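Local coordinates for mandelate racemase/muconate lactonizing enzyme family protein (Azoarcus sp., PDB 2QDE) that belongs to the mandelate racemase/muconate lactonizing enzyme family of the enolase superfamily and binds a barium ion in its barrel domain, at residues L192-N197 and S218-P223; I243-S248 and G262-L267; K7-P12 and L35-S40. All coordinates share one frame; numbering follows the deposited sequence.

Contact 1. Residues L192-N197 and S218-P223. With BA (barium ion), chain I.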
ATOM      1  N   LEU A 192      -3.183  -1.571 -36.055  1.00 20.10           N
ATOM      2  CA  LEU A 192      -2.045  -2.472 -36.190  1.00 19.86           C
ATOM      3  C   LEU A 192      -1.329  -2.675 -34.854  1.00 21.16           C
ATOM      4  O   LEU A 192      -1.056  -1.707 -34.145  1.00 19.07           O
ATOM      5  CB  LEU A 192      -1.061  -1.889 -37.208  1.00 17.87           C
ATOM      6  CG  LEU A 192       0.266  -2.619 -37.415  1.00 19.23           C
ATOM      7  CD1 LEU A 192       0.007  -3.963 -38.090  1.00 18.86           C
ATOM      8  CD2 LEU A 192       1.202  -1.757 -38.261  1.00 21.26           C
ATOM      9  N   PHE A 193      -1.043  -3.927 -34.499  1.00 19.13           N
ATOM     10  CA  PHE A 193      -0.320  -4.196 -33.260  1.00 20.06           C
ATOM     11  C   PHE A 193       0.550  -5.441 -33.369  1.00 21.40           C
ATOM     12  O   PHE A 193       0.472  -6.168 -34.357  1.00 20.90           O
ATOM     13  CB  PHE A 193      -1.275  -4.276 -32.051  1.00 20.04           C
ATOM     14  CG  PHE A 193      -2.256  -5.417 -32.089  1.00 20.58           C
ATOM     15  CD1 PHE A 193      -1.987  -6.607 -31.414  1.00 20.77           C
ATOM     16  CD2 PHE A 193      -3.490  -5.273 -32.734  1.00 21.07           C
ATOM     17  CE1 PHE A 193      -2.939  -7.645 -31.370  1.00 22.66           C
ATOM     18  CE2 PHE A 193      -4.449  -6.298 -32.700  1.00 22.83           C
ATOM     19  CZ  PHE A 193      -4.174  -7.486 -32.014  1.00 22.69           C
ATOM     20  N   ILE A 194       1.392  -5.673 -32.365  1.00 20.50           N
ATOM     21  CA  ILE A 194       2.290  -6.823 -32.388  1.00 21.44           C
ATOM     22  C   ILE A 194       2.170  -7.713 -31.152  1.00 20.81           C
ATOM     23  O   ILE A 194       1.756  -7.261 -30.084  1.00 20.20           O
ATOM     24  CB  ILE A 194       3.757  -6.371 -32.519  1.00 21.98           C
ATOM     25  CG1 ILE A 194       4.127  -5.451 -31.350  1.00 23.19           C
ATOM     26  CG2 ILE A 194       3.959  -5.653 -33.847  1.00 23.49           C
ATOM     27  CD1 ILE A 194       5.591  -5.050 -31.326  1.00 25.18           C
ATOM     28  N   ASP A 195       2.548  -8.976 -31.317  1.00 18.79           N
ATOM     29  CA  ASP A 195       2.485  -9.977 -30.252  1.00 19.31           C
ATOM     30  C   ASP A 195       3.901 -10.499 -29.994  1.00 19.91           C
ATOM     31  O   ASP A 195       4.566 -10.964 -30.916  1.00 19.91           O
ATOM     32  CB  ASP A 195       1.574 -11.117 -30.700  1.00 18.59           C
ATOM     33  CG  ASP A 195       1.251 -12.092 -29.586  1.00 19.61           C
ATOM     34  OD1 ASP A 195       1.893 -12.032 -28.517  1.00 18.82           O
ATOM     35  OD2 ASP A 195       0.353 -12.938 -29.793  1.00 21.70           O
ATOM     36  N   ILE A 196       4.351 -10.418 -28.745  1.00 19.63           N
ATOM     37  CA  ILE A 196       5.699 -10.846 -28.370  1.00 19.50           C
ATOM     38  C   ILE A 196       5.738 -12.232 -27.728  1.00 20.41           C
ATOM     39  O   ILE A 196       6.799 -12.846 -27.631  1.00 19.55           O
ATOM     40  CB  ILE A 196       6.335  -9.845 -27.375  1.00 20.12           C
ATOM     41  CG1 ILE A 196       5.989  -8.410 -27.782  1.00 20.82           C
ATOM     42  CG2 ILE A 196       7.843 -10.015 -27.356  1.00 20.71           C
ATOM     43  CD1 ILE A 196       6.457  -8.028 -29.179  1.00 19.43           C
ATOM     44  N   ASN A 197       4.583 -12.714 -27.281  1.00 20.56           N
ATOM     45  CA  ASN A 197       4.496 -14.026 -26.648  1.00 22.65           C
ATOM     46  C   ASN A 197       5.400 -14.130 -25.409  1.00 22.36           C
ATOM     47  O   ASN A 197       5.920 -15.205 -25.094  1.00 23.37           O
ATOM     48  CB  ASN A 197       4.847 -15.141 -27.652  1.00 22.68           C
ATOM     49  CG  ASN A 197       3.775 -15.332 -28.721  1.00 25.10           C
ATOM     50  OD1 ASN A 197       2.594 -15.526 -28.412  1.00 23.58           O
ATOM     51  ND2 ASN A 197       4.184 -15.286 -29.983  1.00 26.28           N
ATOM     52  N   SER A 218      -1.381   0.096 -31.959  1.00 20.28           N
ATOM     53  CA  SER A 218      -2.506   0.203 -31.038  1.00 21.47           C
ATOM     54  C   SER A 218      -2.189  -0.439 -29.689  1.00 21.60           C
ATOM     55  O   SER A 218      -2.776  -0.074 -28.670  1.00 20.63           O
ATOM     56  CB  SER A 218      -3.764  -0.437 -31.634  1.00 21.29           C
ATOM     57  OG  SER A 218      -3.620  -1.840 -31.761  1.00 23.43           O
ATOM     58  N   LYS A 219      -1.252  -1.386 -29.679  1.00 20.35           N
ATOM     59  CA  LYS A 219      -0.879  -2.067 -28.442  1.00 19.66           C
ATOM     60  C   LYS A 219       0.267  -3.054 -28.638  1.00 20.01           C
ATOM     61  O   LYS A 219       0.634  -3.376 -29.771  1.00 20.24           O
ATOM     62  CB  LYS A 219      -2.095  -2.820 -27.883  1.00 19.40           C
ATOM     63  CG  LYS A 219      -2.846  -3.643 -28.940  1.00 22.73           C
ATOM     64  CD  LYS A 219      -4.089  -4.306 -28.363  1.00 23.68           C
ATOM     65  CE  LYS A 219      -5.054  -4.754 -29.450  1.00 23.72           C
ATOM     66  NZ  LYS A 219      -5.653  -3.601 -30.162  1.00 24.53           N
ATOM     67  N   ILE A 220       0.834  -3.510 -27.522  1.00 18.14           N
ATOM     68  CA  ILE A 220       1.902  -4.506 -27.523  1.00 17.62           C
ATOM     69  C   ILE A 220       1.363  -5.695 -26.729  1.00 17.43           C
ATOM     70  O   ILE A 220       1.080  -5.569 -25.540  1.00 17.56           O
ATOM     71  CB  ILE A 220       3.184  -4.015 -26.811  1.00 17.91           C
ATOM     72  CG1 ILE A 220       3.673  -2.698 -27.424  1.00 17.90           C
ATOM     73  CG2 ILE A 220       4.265  -5.081 -26.928  1.00 17.97           C
ATOM     74  CD1 ILE A 220       3.987  -2.790 -28.885  1.00 15.62           C
ATOM     75  N   GLU A 221       1.212  -6.842 -27.381  1.00 16.79           N
ATOM     76  CA  GLU A 221       0.693  -8.024 -26.703  1.00 15.81           C
ATOM     77  C   GLU A 221       1.762  -8.839 -25.974  1.00 16.41           C
ATOM     78  O   GLU A 221       2.730  -9.312 -26.582  1.00 16.51           O
ATOM     79  CB  GLU A 221      -0.033  -8.927 -27.699  1.00 16.88           C
ATOM     80  CG  GLU A 221      -0.746 -10.120 -27.056  1.00 16.72           C
ATOM     81  CD  GLU A 221      -1.427 -11.018 -28.080  1.00 20.85           C
ATOM     82  OE1 GLU A 221      -1.828 -10.495 -29.145  1.00 20.59           O
ATOM     83  OE2 GLU A 221      -1.577 -12.237 -27.808  1.00 18.66           O
ATOM     84  N   GLN A 222       1.566  -8.992 -24.665  1.00 15.29           N
ATOM     85  CA  GLN A 222       2.456  -9.757 -23.789  1.00 15.27           C
ATOM     86  C   GLN A 222       3.952  -9.623 -24.079  1.00 15.79           C
ATOM     87  O   GLN A 222       4.594 -10.574 -24.545  1.00 15.36           O
ATOM     88  CB  GLN A 222       2.085 -11.243 -23.833  1.00 13.75           C
ATOM     89  CG  GLN A 222       2.666 -12.047 -22.677  1.00 15.12           C
ATOM     90  CD  GLN A 222       1.980 -11.739 -21.357  1.00 15.07           C
ATOM     91  OE1 GLN A 222       2.638 -11.522 -20.337  1.00 17.42           O
ATOM     92  NE2 GLN A 222       0.652 -11.723 -21.369  1.00 12.14           N
ATOM     93  N   PRO A 223       4.531  -8.447 -23.798  1.00 14.71           N
ATOM     94  CA  PRO A 223       5.960  -8.259 -24.049  1.00 14.99           C
ATOM     95  C   PRO A 223       6.853  -9.047 -23.088  1.00 16.16           C
ATOM     96  O   PRO A 223       7.913  -9.538 -23.482  1.00 17.87           O
ATOM     97  CB  PRO A 223       6.141  -6.745 -23.904  1.00 14.07           C
ATOM     98  CG  PRO A 223       5.102  -6.374 -22.910  1.00 14.25           C
ATOM     99  CD  PRO A 223       3.906  -7.194 -23.334  1.00 14.16           C
TER
HETATM  100 BA    BA I 401       0.148 -14.405 -27.496  1.00 50.18          BA
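Two carboxylates, D195 and E221, lie stacked with their planes 28° apart and bring OD2 of D195 to 2.9 Å from OE2 of E221. Both oxygens bind the barium ion, which probably offsets the repulsion between them. D195 chelates the barium ion with both oxygens, OD2 the nearer at 2.7 Å, E221 adds OE2, and N197 turns its amide OD1 onto the same ion. K165 from the neighbouring strand 164-167 forms a salt bridge with E221 OE1 and a hydrogen bond with D195 OD2, giving both carboxylates a second partner. D195 and E221 both carry CG anti to the backbone N (chi1 -170° for D195), and E221 then runs fully extended, so that the longer chain delivers its carboxylate beside the shorter one. OD1 of D195 also accepts the backbone N of N197 from above the carboxylate plane, an Asx turn that fixes the bend carrying the third ligand. Nearer the start of the strands, K219 lays its aliphatic chain across the F193 ring: CE stands over the ring centre, 3.6 Å from the centroid, while NZ sits off-centre in a cation-pi contact. The edge of the same ring faces E221 OE1. On the opposite face of the sheet I194 and I220 run side by side, CG1 to CD1 at 3.6 Å. The backbones are tied by nearly straight bonds from E221 N to I194 O and from I196 N to E221 O. Parallel neighbouring strands joined through helix 202-212, with metal ligands at their C-terminal ends, are the hallmark of the enolase-superfamily barrel.

Contact 2. Residues I243-S248 and G262-L267. With BA (barium ion), chain I.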
ATOM      1  N   ILE A 243      -0.370  -1.829 -23.177  1.00 15.84           N
ATOM      2  CA  ILE A 243       0.198  -3.149 -22.963  1.00 15.34           C
ATOM      3  C   ILE A 243      -0.936  -4.123 -22.631  1.00 17.80           C
ATOM      4  O   ILE A 243      -1.621  -3.954 -21.620  1.00 17.44           O
ATOM      5  CB  ILE A 243       1.201  -3.134 -21.789  1.00 16.34           C
ATOM      6  CG1 ILE A 243       2.283  -2.071 -22.027  1.00 17.47           C
ATOM      7  CG2 ILE A 243       1.808  -4.514 -21.600  1.00 14.32           C
ATOM      8  CD1 ILE A 243       3.120  -2.295 -23.273  1.00 18.97           C
ATOM      9  N   TYR A 244      -1.132  -5.129 -23.482  1.00 15.80           N
ATOM     10  CA  TYR A 244      -2.179  -6.133 -23.282  1.00 15.87           C
ATOM     11  C   TYR A 244      -1.598  -7.442 -22.752  1.00 16.73           C
ATOM     12  O   TYR A 244      -0.459  -7.791 -23.061  1.00 17.17           O
ATOM     13  CB  TYR A 244      -2.915  -6.412 -24.596  1.00 16.16           C
ATOM     14  CG  TYR A 244      -4.011  -5.420 -24.929  1.00 18.55           C
ATOM     15  CD1 TYR A 244      -3.816  -4.044 -24.777  1.00 18.02           C
ATOM     16  CD2 TYR A 244      -5.231  -5.860 -25.436  1.00 17.03           C
ATOM     17  CE1 TYR A 244      -4.814  -3.131 -25.127  1.00 18.65           C
ATOM     18  CE2 TYR A 244      -6.233  -4.958 -25.788  1.00 19.81           C
ATOM     19  CZ  TYR A 244      -6.018  -3.598 -25.633  1.00 18.93           C
ATOM     20  OH  TYR A 244      -7.013  -2.718 -25.983  1.00 21.97           O
ATOM     21  N   ALA A 245      -2.393  -8.172 -21.972  1.00 14.42           N
ATOM     22  CA  ALA A 245      -1.947  -9.434 -21.401  1.00 14.88           C
ATOM     23  C   ALA A 245      -2.658 -10.643 -22.009  1.00 15.57           C
ATOM     24  O   ALA A 245      -3.880 -10.645 -22.149  1.00 14.19           O
ATOM     25  CB  ALA A 245      -2.167  -9.419 -19.901  1.00 13.51           C
ATOM     26  N   ASP A 246      -1.887 -11.662 -22.378  1.00 15.93           N
ATOM     27  CA  ASP A 246      -2.455 -12.891 -22.921  1.00 16.49           C
ATOM     28  C   ASP A 246      -2.031 -14.002 -21.976  1.00 16.72           C
ATOM     29  O   ASP A 246      -2.792 -14.406 -21.095  1.00 15.41           O
ATOM     30  CB  ASP A 246      -1.929 -13.176 -24.331  1.00 18.34           C
ATOM     31  CG  ASP A 246      -2.411 -14.516 -24.881  1.00 19.86           C
ATOM     32  OD1 ASP A 246      -3.189 -15.224 -24.198  1.00 19.45           O
ATOM     33  OD2 ASP A 246      -2.006 -14.862 -26.011  1.00 20.03           O
ATOM     34  N   GLU A 247      -0.797 -14.468 -22.146  1.00 15.14           N
ATOM     35  CA  GLU A 247      -0.263 -15.521 -21.303  1.00 16.58           C
ATOM     36  C   GLU A 247      -0.432 -15.220 -19.814  1.00 16.56           C
ATOM     37  O   GLU A 247      -0.696 -16.125 -19.030  1.00 16.69           O
ATOM     38  CB  GLU A 247       1.217 -15.767 -21.627  1.00 17.22           C
ATOM     39  CG  GLU A 247       1.448 -16.525 -22.932  1.00 19.42           C
ATOM     40  CD  GLU A 247       1.525 -15.625 -24.159  1.00 21.83           C
ATOM     41  OE1 GLU A 247       0.911 -14.534 -24.165  1.00 20.69           O
ATOM     42  OE2 GLU A 247       2.205 -16.024 -25.128  1.00 23.21           O
ATOM     43  N   SER A 248      -0.285 -13.954 -19.426  1.00 15.18           N
ATOM     44  CA  SER A 248      -0.432 -13.569 -18.024  1.00 15.58           C
ATOM     45  C   SER A 248      -1.863 -13.728 -17.519  1.00 16.03           C
ATOM     46  O   SER A 248      -2.079 -13.968 -16.330  1.00 16.63           O
ATOM     47  CB  SER A 248       0.012 -12.120 -17.808  1.00 15.54           C
ATOM     48  OG  SER A 248       1.404 -11.977 -18.023  1.00 17.85           O
ATOM     49  N   GLY A 262      -2.292  -3.297 -11.824  1.00 20.14           N
ATOM     50  CA  GLY A 262      -2.358  -2.394 -12.962  1.00 21.39           C
ATOM     51  C   GLY A 262      -1.315  -2.842 -13.975  1.00 22.76           C
ATOM     52  O   GLY A 262      -0.459  -2.062 -14.401  1.00 22.36           O
ATOM     53  N   ALA A 263      -1.392  -4.114 -14.358  1.00 19.75           N
ATOM     54  CA  ALA A 263      -0.432  -4.697 -15.288  1.00 19.42           C
ATOM     55  C   ALA A 263      -0.881  -4.743 -16.748  1.00 18.54           C
ATOM     56  O   ALA A 263      -0.123  -5.189 -17.609  1.00 18.71           O
ATOM     57  CB  ALA A 263      -0.062  -6.104 -14.820  1.00 16.65           C
ATOM     58  N   ALA A 264      -2.097  -4.288 -17.042  1.00 15.84           N
ATOM     59  CA  ALA A 264      -2.566  -4.347 -18.420  1.00 17.48           C
ATOM     60  C   ALA A 264      -3.600  -3.309 -18.815  1.00 16.40           C
ATOM     61  O   ALA A 264      -4.373  -2.839 -17.987  1.00 18.23           O
ATOM     62  CB  ALA A 264      -3.109  -5.748 -18.717  1.00 14.14           C
ATOM     63  N   ASP A 265      -3.609  -2.981 -20.104  1.00 16.34           N
ATOM     64  CA  ASP A 265      -4.545  -2.019 -20.681  1.00 16.76           C
ATOM     65  C   ASP A 265      -5.619  -2.757 -21.482  1.00 17.08           C
ATOM     66  O   ASP A 265      -6.574  -2.155 -21.972  1.00 13.71           O
ATOM     67  CB  ASP A 265      -3.797  -1.055 -21.600  1.00 18.65           C
ATOM     68  CG  ASP A 265      -2.799  -0.198 -20.848  1.00 20.93           C
ATOM     69  OD1 ASP A 265      -3.242   0.568 -19.967  1.00 20.56           O
ATOM     70  OD2 ASP A 265      -1.580  -0.294 -21.133  1.00 21.36           O
ATOM     71  N   GLY A 266      -5.448  -4.070 -21.604  1.00 15.13           N
ATOM     72  CA  GLY A 266      -6.381  -4.892 -22.356  1.00 14.76           C
ATOM     73  C   GLY A 266      -6.025  -6.353 -22.165  1.00 13.69           C
ATOM     74  O   GLY A 266      -4.955  -6.657 -21.635  1.00 11.00           O
ATOM     75  N   LEU A 267      -6.895  -7.257 -22.613  1.00 12.79           N
ATOM     76  CA  LEU A 267      -6.656  -8.689 -22.418  1.00 15.18           C
ATOM     77  C   LEU A 267      -6.980  -9.549 -23.641  1.00 14.48           C
ATOM     78  O   LEU A 267      -7.804  -9.171 -24.468  1.00 15.93           O
ATOM     79  CB  LEU A 267      -7.520  -9.184 -21.252  1.00 14.16           C
ATOM     80  CG  LEU A 267      -7.538  -8.395 -19.937  1.00 14.72           C
ATOM     81  CD1 LEU A 267      -8.789  -8.767 -19.139  1.00 14.86           C
ATOM     82  CD2 LEU A 267      -6.280  -8.673 -19.139  1.00 12.60           C
TER
HETATM   83 BA    BA I 401       0.148 -14.405 -27.496  1.00 50.18          BA
HETATM   84  O   HOH W   1      -6.403  -0.188 -24.314  1.00 29.37           O
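A chi1 of -83° sets CG of Y244 beside its backbone N, and chi2 of 44° turns the ring flat over G266, whose CA stands 3.2 Å from the ring centroid and only 5° off the normal. D265 has CG likewise beside its backbone N, and this turns its carboxylate back toward I243. The two segments belong to a beta-alpha-beta unit of the barrel domain, strands 243-245 and 266-269 being parallel neighbours connected through helix 252-261. At the start of strand 243-245, D265 and I243 clasp each other twice: I243 N gives a nearly straight bond to D265 OD2, 2.8 Å, on the anti lone pair of that oxygen, and D265 N returns one to I243 O at 2.7 Å. D265 thus holds both the N-H and the C=O of I243, one with its carboxylate and one with its backbone. Its other oxygen, OD1, forms a salt bridge with R236 and a hydrogen bond with the hydroxyl of Y202 of a neighbouring subunit, which brings that subunit to this corner. Further along, A245 N reaches G266 O at 3.0 Å, with the donor tilted out of the carbonyl plane. On the side of the sheet away from Y244, the methyl of A245 packs against A264 CB and L267 CD2, while I258 of helix 252-261 covers A245 and A264. Next along the chain, D246 sends its OD2 to the barium ion and its OD1 to K273 and the hydroxyl of Y57. At the far end of the Y244 ring, one water sits 3.1 Å from the OH of Y244 and donates a hydrogen bond to the carbonyl O of D265.

Contact 3. Residues K7-P12 and L35-S40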
ATOM      1  N   LYS A   7     -19.260 -43.823 -22.967  1.00 23.68           N
ATOM      2  CA  LYS A   7     -18.018 -44.070 -23.677  1.00 22.51           C
ATOM      3  C   LYS A   7     -17.263 -42.775 -23.942  1.00 22.38           C
ATOM      4  O   LYS A   7     -17.837 -41.787 -24.395  1.00 20.17           O
ATOM      5  CB  LYS A   7     -18.343 -44.791 -24.989  1.00 24.44           C
ATOM      6  CG  LYS A   7     -17.166 -45.261 -25.822  1.00 26.85           C
ATOM      7  CD  LYS A   7     -17.707 -46.082 -27.001  1.00 29.94           C
ATOM      8  CE  LYS A   7     -16.756 -46.081 -28.188  1.00 33.36           C
ATOM      9  NZ  LYS A   7     -17.380 -46.712 -29.399  1.00 34.74           N
ATOM     10  N   VAL A   8     -15.968 -42.784 -23.645  1.00 20.89           N
ATOM     11  CA  VAL A   8     -15.138 -41.614 -23.868  1.00 19.87           C
ATOM     12  C   VAL A   8     -14.064 -41.990 -24.880  1.00 21.64           C
ATOM     13  O   VAL A   8     -13.276 -42.915 -24.656  1.00 21.58           O
ATOM     14  CB  VAL A   8     -14.497 -41.137 -22.545  1.00 19.64           C
ATOM     15  CG1 VAL A   8     -13.620 -39.928 -22.791  1.00 19.00           C
ATOM     16  CG2 VAL A   8     -15.591 -40.803 -21.544  1.00 17.82           C
ATOM     17  N   GLU A   9     -14.040 -41.272 -25.999  1.00 20.70           N
ATOM     18  CA  GLU A   9     -13.088 -41.542 -27.070  1.00 22.01           C
ATOM     19  C   GLU A   9     -12.231 -40.339 -27.466  1.00 21.83           C
ATOM     20  O   GLU A   9     -12.754 -39.271 -27.783  1.00 21.14           O
ATOM     21  CB  GLU A   9     -13.850 -42.064 -28.297  1.00 22.47           C
ATOM     22  CG  GLU A   9     -13.065 -42.043 -29.596  1.00 24.09           C
ATOM     23  CD  GLU A   9     -13.879 -42.555 -30.768  1.00 26.63           C
ATOM     24  OE1 GLU A   9     -15.127 -42.530 -30.679  1.00 26.90           O
ATOM     25  OE2 GLU A   9     -13.278 -42.971 -31.782  1.00 28.31           O
ATOM     26  N   VAL A  10     -10.912 -40.535 -27.459  1.00 20.10           N
ATOM     27  CA  VAL A  10      -9.963 -39.484 -27.820  1.00 20.69           C
ATOM     28  C   VAL A  10      -9.157 -39.899 -29.045  1.00 20.12           C
ATOM     29  O   VAL A  10      -8.450 -40.902 -29.016  1.00 21.26           O
ATOM     30  CB  VAL A  10      -8.991 -39.183 -26.662  1.00 19.24           C
ATOM     31  CG1 VAL A  10      -8.019 -38.090 -27.076  1.00 19.65           C
ATOM     32  CG2 VAL A  10      -9.773 -38.757 -25.431  1.00 19.72           C
ATOM     33  N   ILE A  11      -9.272 -39.114 -30.112  1.00 19.76           N
ATOM     34  CA  ILE A  11      -8.597 -39.381 -31.377  1.00 19.13           C
ATOM     35  C   ILE A  11      -7.464 -38.399 -31.660  1.00 20.13           C
ATOM     36  O   ILE A  11      -7.694 -37.192 -31.785  1.00 20.17           O
ATOM     37  CB  ILE A  11      -9.592 -39.275 -32.557  1.00 20.86           C
ATOM     38  CG1 ILE A  11     -10.845 -40.096 -32.261  1.00 19.39           C
ATOM     39  CG2 ILE A  11      -8.923 -39.725 -33.847  1.00 18.70           C
ATOM     40  CD1 ILE A  11     -11.973 -39.832 -33.217  1.00 21.82           C
ATOM     41  N   PRO A  12      -6.225 -38.904 -31.785  1.00 19.75           N
ATOM     42  CA  PRO A  12      -5.084 -38.025 -32.064  1.00 19.78           C
ATOM     43  C   PRO A  12      -4.977 -37.749 -33.567  1.00 20.91           C
ATOM     44  O   PRO A  12      -4.852 -38.678 -34.368  1.00 20.06           O
ATOM     45  CB  PRO A  12      -3.904 -38.834 -31.544  1.00 20.38           C
ATOM     46  CG  PRO A  12      -4.307 -40.241 -31.906  1.00 20.39           C
ATOM     47  CD  PRO A  12      -5.780 -40.289 -31.530  1.00 18.99           C
ATOM     48  N   LEU A  35      -9.110 -34.958 -30.912  1.00 18.36           N
ATOM     49  CA  LEU A  35     -10.555 -34.836 -31.053  1.00 17.88           C
ATOM     50  C   LEU A  35     -11.153 -35.679 -29.939  1.00 19.17           C
ATOM     51  O   LEU A  35     -10.619 -36.737 -29.594  1.00 20.45           O
ATOM     52  CB  LEU A  35     -11.049 -35.364 -32.401  1.00 17.92           C
ATOM     53  CG  LEU A  35     -10.633 -34.670 -33.700  1.00 19.23           C
ATOM     54  CD1 LEU A  35     -11.489 -35.230 -34.831  1.00 19.51           C
ATOM     55  CD2 LEU A  35     -10.818 -33.155 -33.605  1.00 19.12           C
ATOM     56  N   LEU A  36     -12.257 -35.210 -29.374  1.00 18.12           N
ATOM     57  CA  LEU A  36     -12.921 -35.915 -28.291  1.00 17.97           C
ATOM     58  C   LEU A  36     -14.354 -36.267 -28.652  1.00 18.67           C
ATOM     59  O   LEU A  36     -15.064 -35.481 -29.280  1.00 18.97           O
ATOM     60  CB  LEU A  36     -12.935 -35.045 -27.030  1.00 18.30           C
ATOM     61  CG  LEU A  36     -13.764 -35.533 -25.832  1.00 18.90           C
ATOM     62  CD1 LEU A  36     -13.179 -36.828 -25.278  1.00 18.47           C
ATOM     63  CD2 LEU A  36     -13.784 -34.458 -24.758  1.00 18.70           C
ATOM     64  N   LYS A  37     -14.773 -37.457 -28.250  1.00 18.39           N
ATOM     65  CA  LYS A  37     -16.140 -37.888 -28.477  1.00 18.68           C
ATOM     66  C   LYS A  37     -16.686 -38.439 -27.177  1.00 19.17           C
ATOM     67  O   LYS A  37     -16.114 -39.366 -26.601  1.00 20.33           O
ATOM     68  CB  LYS A  37     -16.222 -38.968 -29.562  1.00 20.13           C
ATOM     69  CG  LYS A  37     -16.045 -38.449 -30.972  1.00 19.70           C
ATOM     70  CD  LYS A  37     -16.236 -39.565 -31.995  1.00 22.41           C
ATOM     71  CE  LYS A  37     -15.966 -39.074 -33.417  1.00 22.25           C
ATOM     72  NZ  LYS A  37     -16.065 -40.189 -34.416  1.00 24.76           N
ATOM     73  N   LEU A  38     -17.780 -37.849 -26.708  1.00 17.90           N
ATOM     74  CA  LEU A  38     -18.437 -38.300 -25.493  1.00 18.06           C
ATOM     75  C   LEU A  38     -19.734 -38.972 -25.931  1.00 18.92           C
ATOM     76  O   LEU A  38     -20.717 -38.300 -26.257  1.00 18.85           O
ATOM     77  CB  LEU A  38     -18.741 -37.124 -24.563  1.00 16.61           C
ATOM     78  CG  LEU A  38     -17.554 -36.306 -24.041  1.00 17.51           C
ATOM     79  CD1 LEU A  38     -18.065 -35.304 -23.008  1.00 19.23           C
ATOM     80  CD2 LEU A  38     -16.507 -37.224 -23.418  1.00 16.77           C
ATOM     81  N   HIS A  39     -19.720 -40.301 -25.957  1.00 19.97           N
ATOM     82  CA  HIS A  39     -20.885 -41.075 -26.367  1.00 20.78           C
ATOM     83  C   HIS A  39     -21.915 -41.233 -25.260  1.00 20.19           C
ATOM     84  O   HIS A  39     -21.574 -41.619 -24.147  1.00 21.14           O
ATOM     85  CB  HIS A  39     -20.459 -42.471 -26.821  1.00 20.33           C
ATOM     86  CG  HIS A  39     -19.514 -42.471 -27.981  1.00 21.10           C
ATOM     87  ND1 HIS A  39     -18.163 -42.232 -27.843  1.00 21.33           N
ATOM     88  CD2 HIS A  39     -19.729 -42.671 -29.303  1.00 19.58           C
ATOM     89  CE1 HIS A  39     -17.586 -42.284 -29.031  1.00 20.74           C
ATOM     90  NE2 HIS A  39     -18.515 -42.549 -29.933  1.00 22.79           N
ATOM     91  N   SER A  40     -23.177 -40.950 -25.568  1.00 22.18           N
ATOM     92  CA  SER A  40     -24.245 -41.099 -24.582  1.00 23.03           C
ATOM     93  C   SER A  40     -24.972 -42.425 -24.816  1.00 24.88           C
ATOM     94  O   SER A  40     -24.783 -43.077 -25.848  1.00 23.85           O
ATOM     95  CB  SER A  40     -25.252 -39.959 -24.693  1.00 23.70           C
ATOM     96  OG  SER A  40     -26.100 -40.146 -25.807  1.00 25.06           O
TER
HETATM   97  O   HOH W   2     -14.393 -42.395 -34.026  1.00 32.35           O
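K7 stretches alongside H39, and its aliphatic chain follows the imidazole outward from the strand. CB touches CB of H39 at 3.6 Å, CG lies 3.8 Å from ND1 of H39, CD moves over the ring face, and CE stands above that face, offset toward its rim, in a CH-pi contact 4.2 Å from the centroid. The chain can keep this course because CG is anti to the backbone N (chi1 -174°) and every later torsion is extended; NZ ends near the imidazole without bonding to it. At the ring edge ND1 makes a weak hydrogen bond to K7 O, whose main partner is the backbone N of H39. E9 approaches another part of that edge: its carboxylate is nearly coplanar with the ring, 18° apart, and OE1 comes to 3.0 Å from CE1 of H39. OE1 also rests on CD of K37 at 3.4 Å, while a water links OE2 of E9 to NZ of K37, which has its salt bridge with E371. Paired backbone bonds between E9 and K37, and between I11 and L35, knit the antiparallel ladder; E9 N to K37 O measures 2.9 Å. The reverse face is apolar, and there L36 CD1 touches both V8 CG1 and V10 CG2. This face is roofed by helix 62-78 over V8 and V10 and by helix 101-119 over L36 and L38. Within the N-terminal domain's sheet, the two strands are the central pair, flanked by strand 45-49 beside 31-40 and strand 385-387 beside 5-15.

Contacts 1 and 2 are successive parts of one barrel sheet, their centres 10 Å apart, with strands 220-221 and 243-245 side by side. The backbone N of Q222 probably hydrogen-bonds to Y244 O, 2.8 Å away, joining the two contacts directly. They also share the barium ion: D195, N197 and E221 come from contact 1, and D246 of contact 2 completes the four-residue site. Contact 3 belongs to the N-terminal domain, on the other side of the chain's centre. Its nearest atoms are about 23 Å from contact 1 and about 22 Å from contact 2, so it touches neither of them.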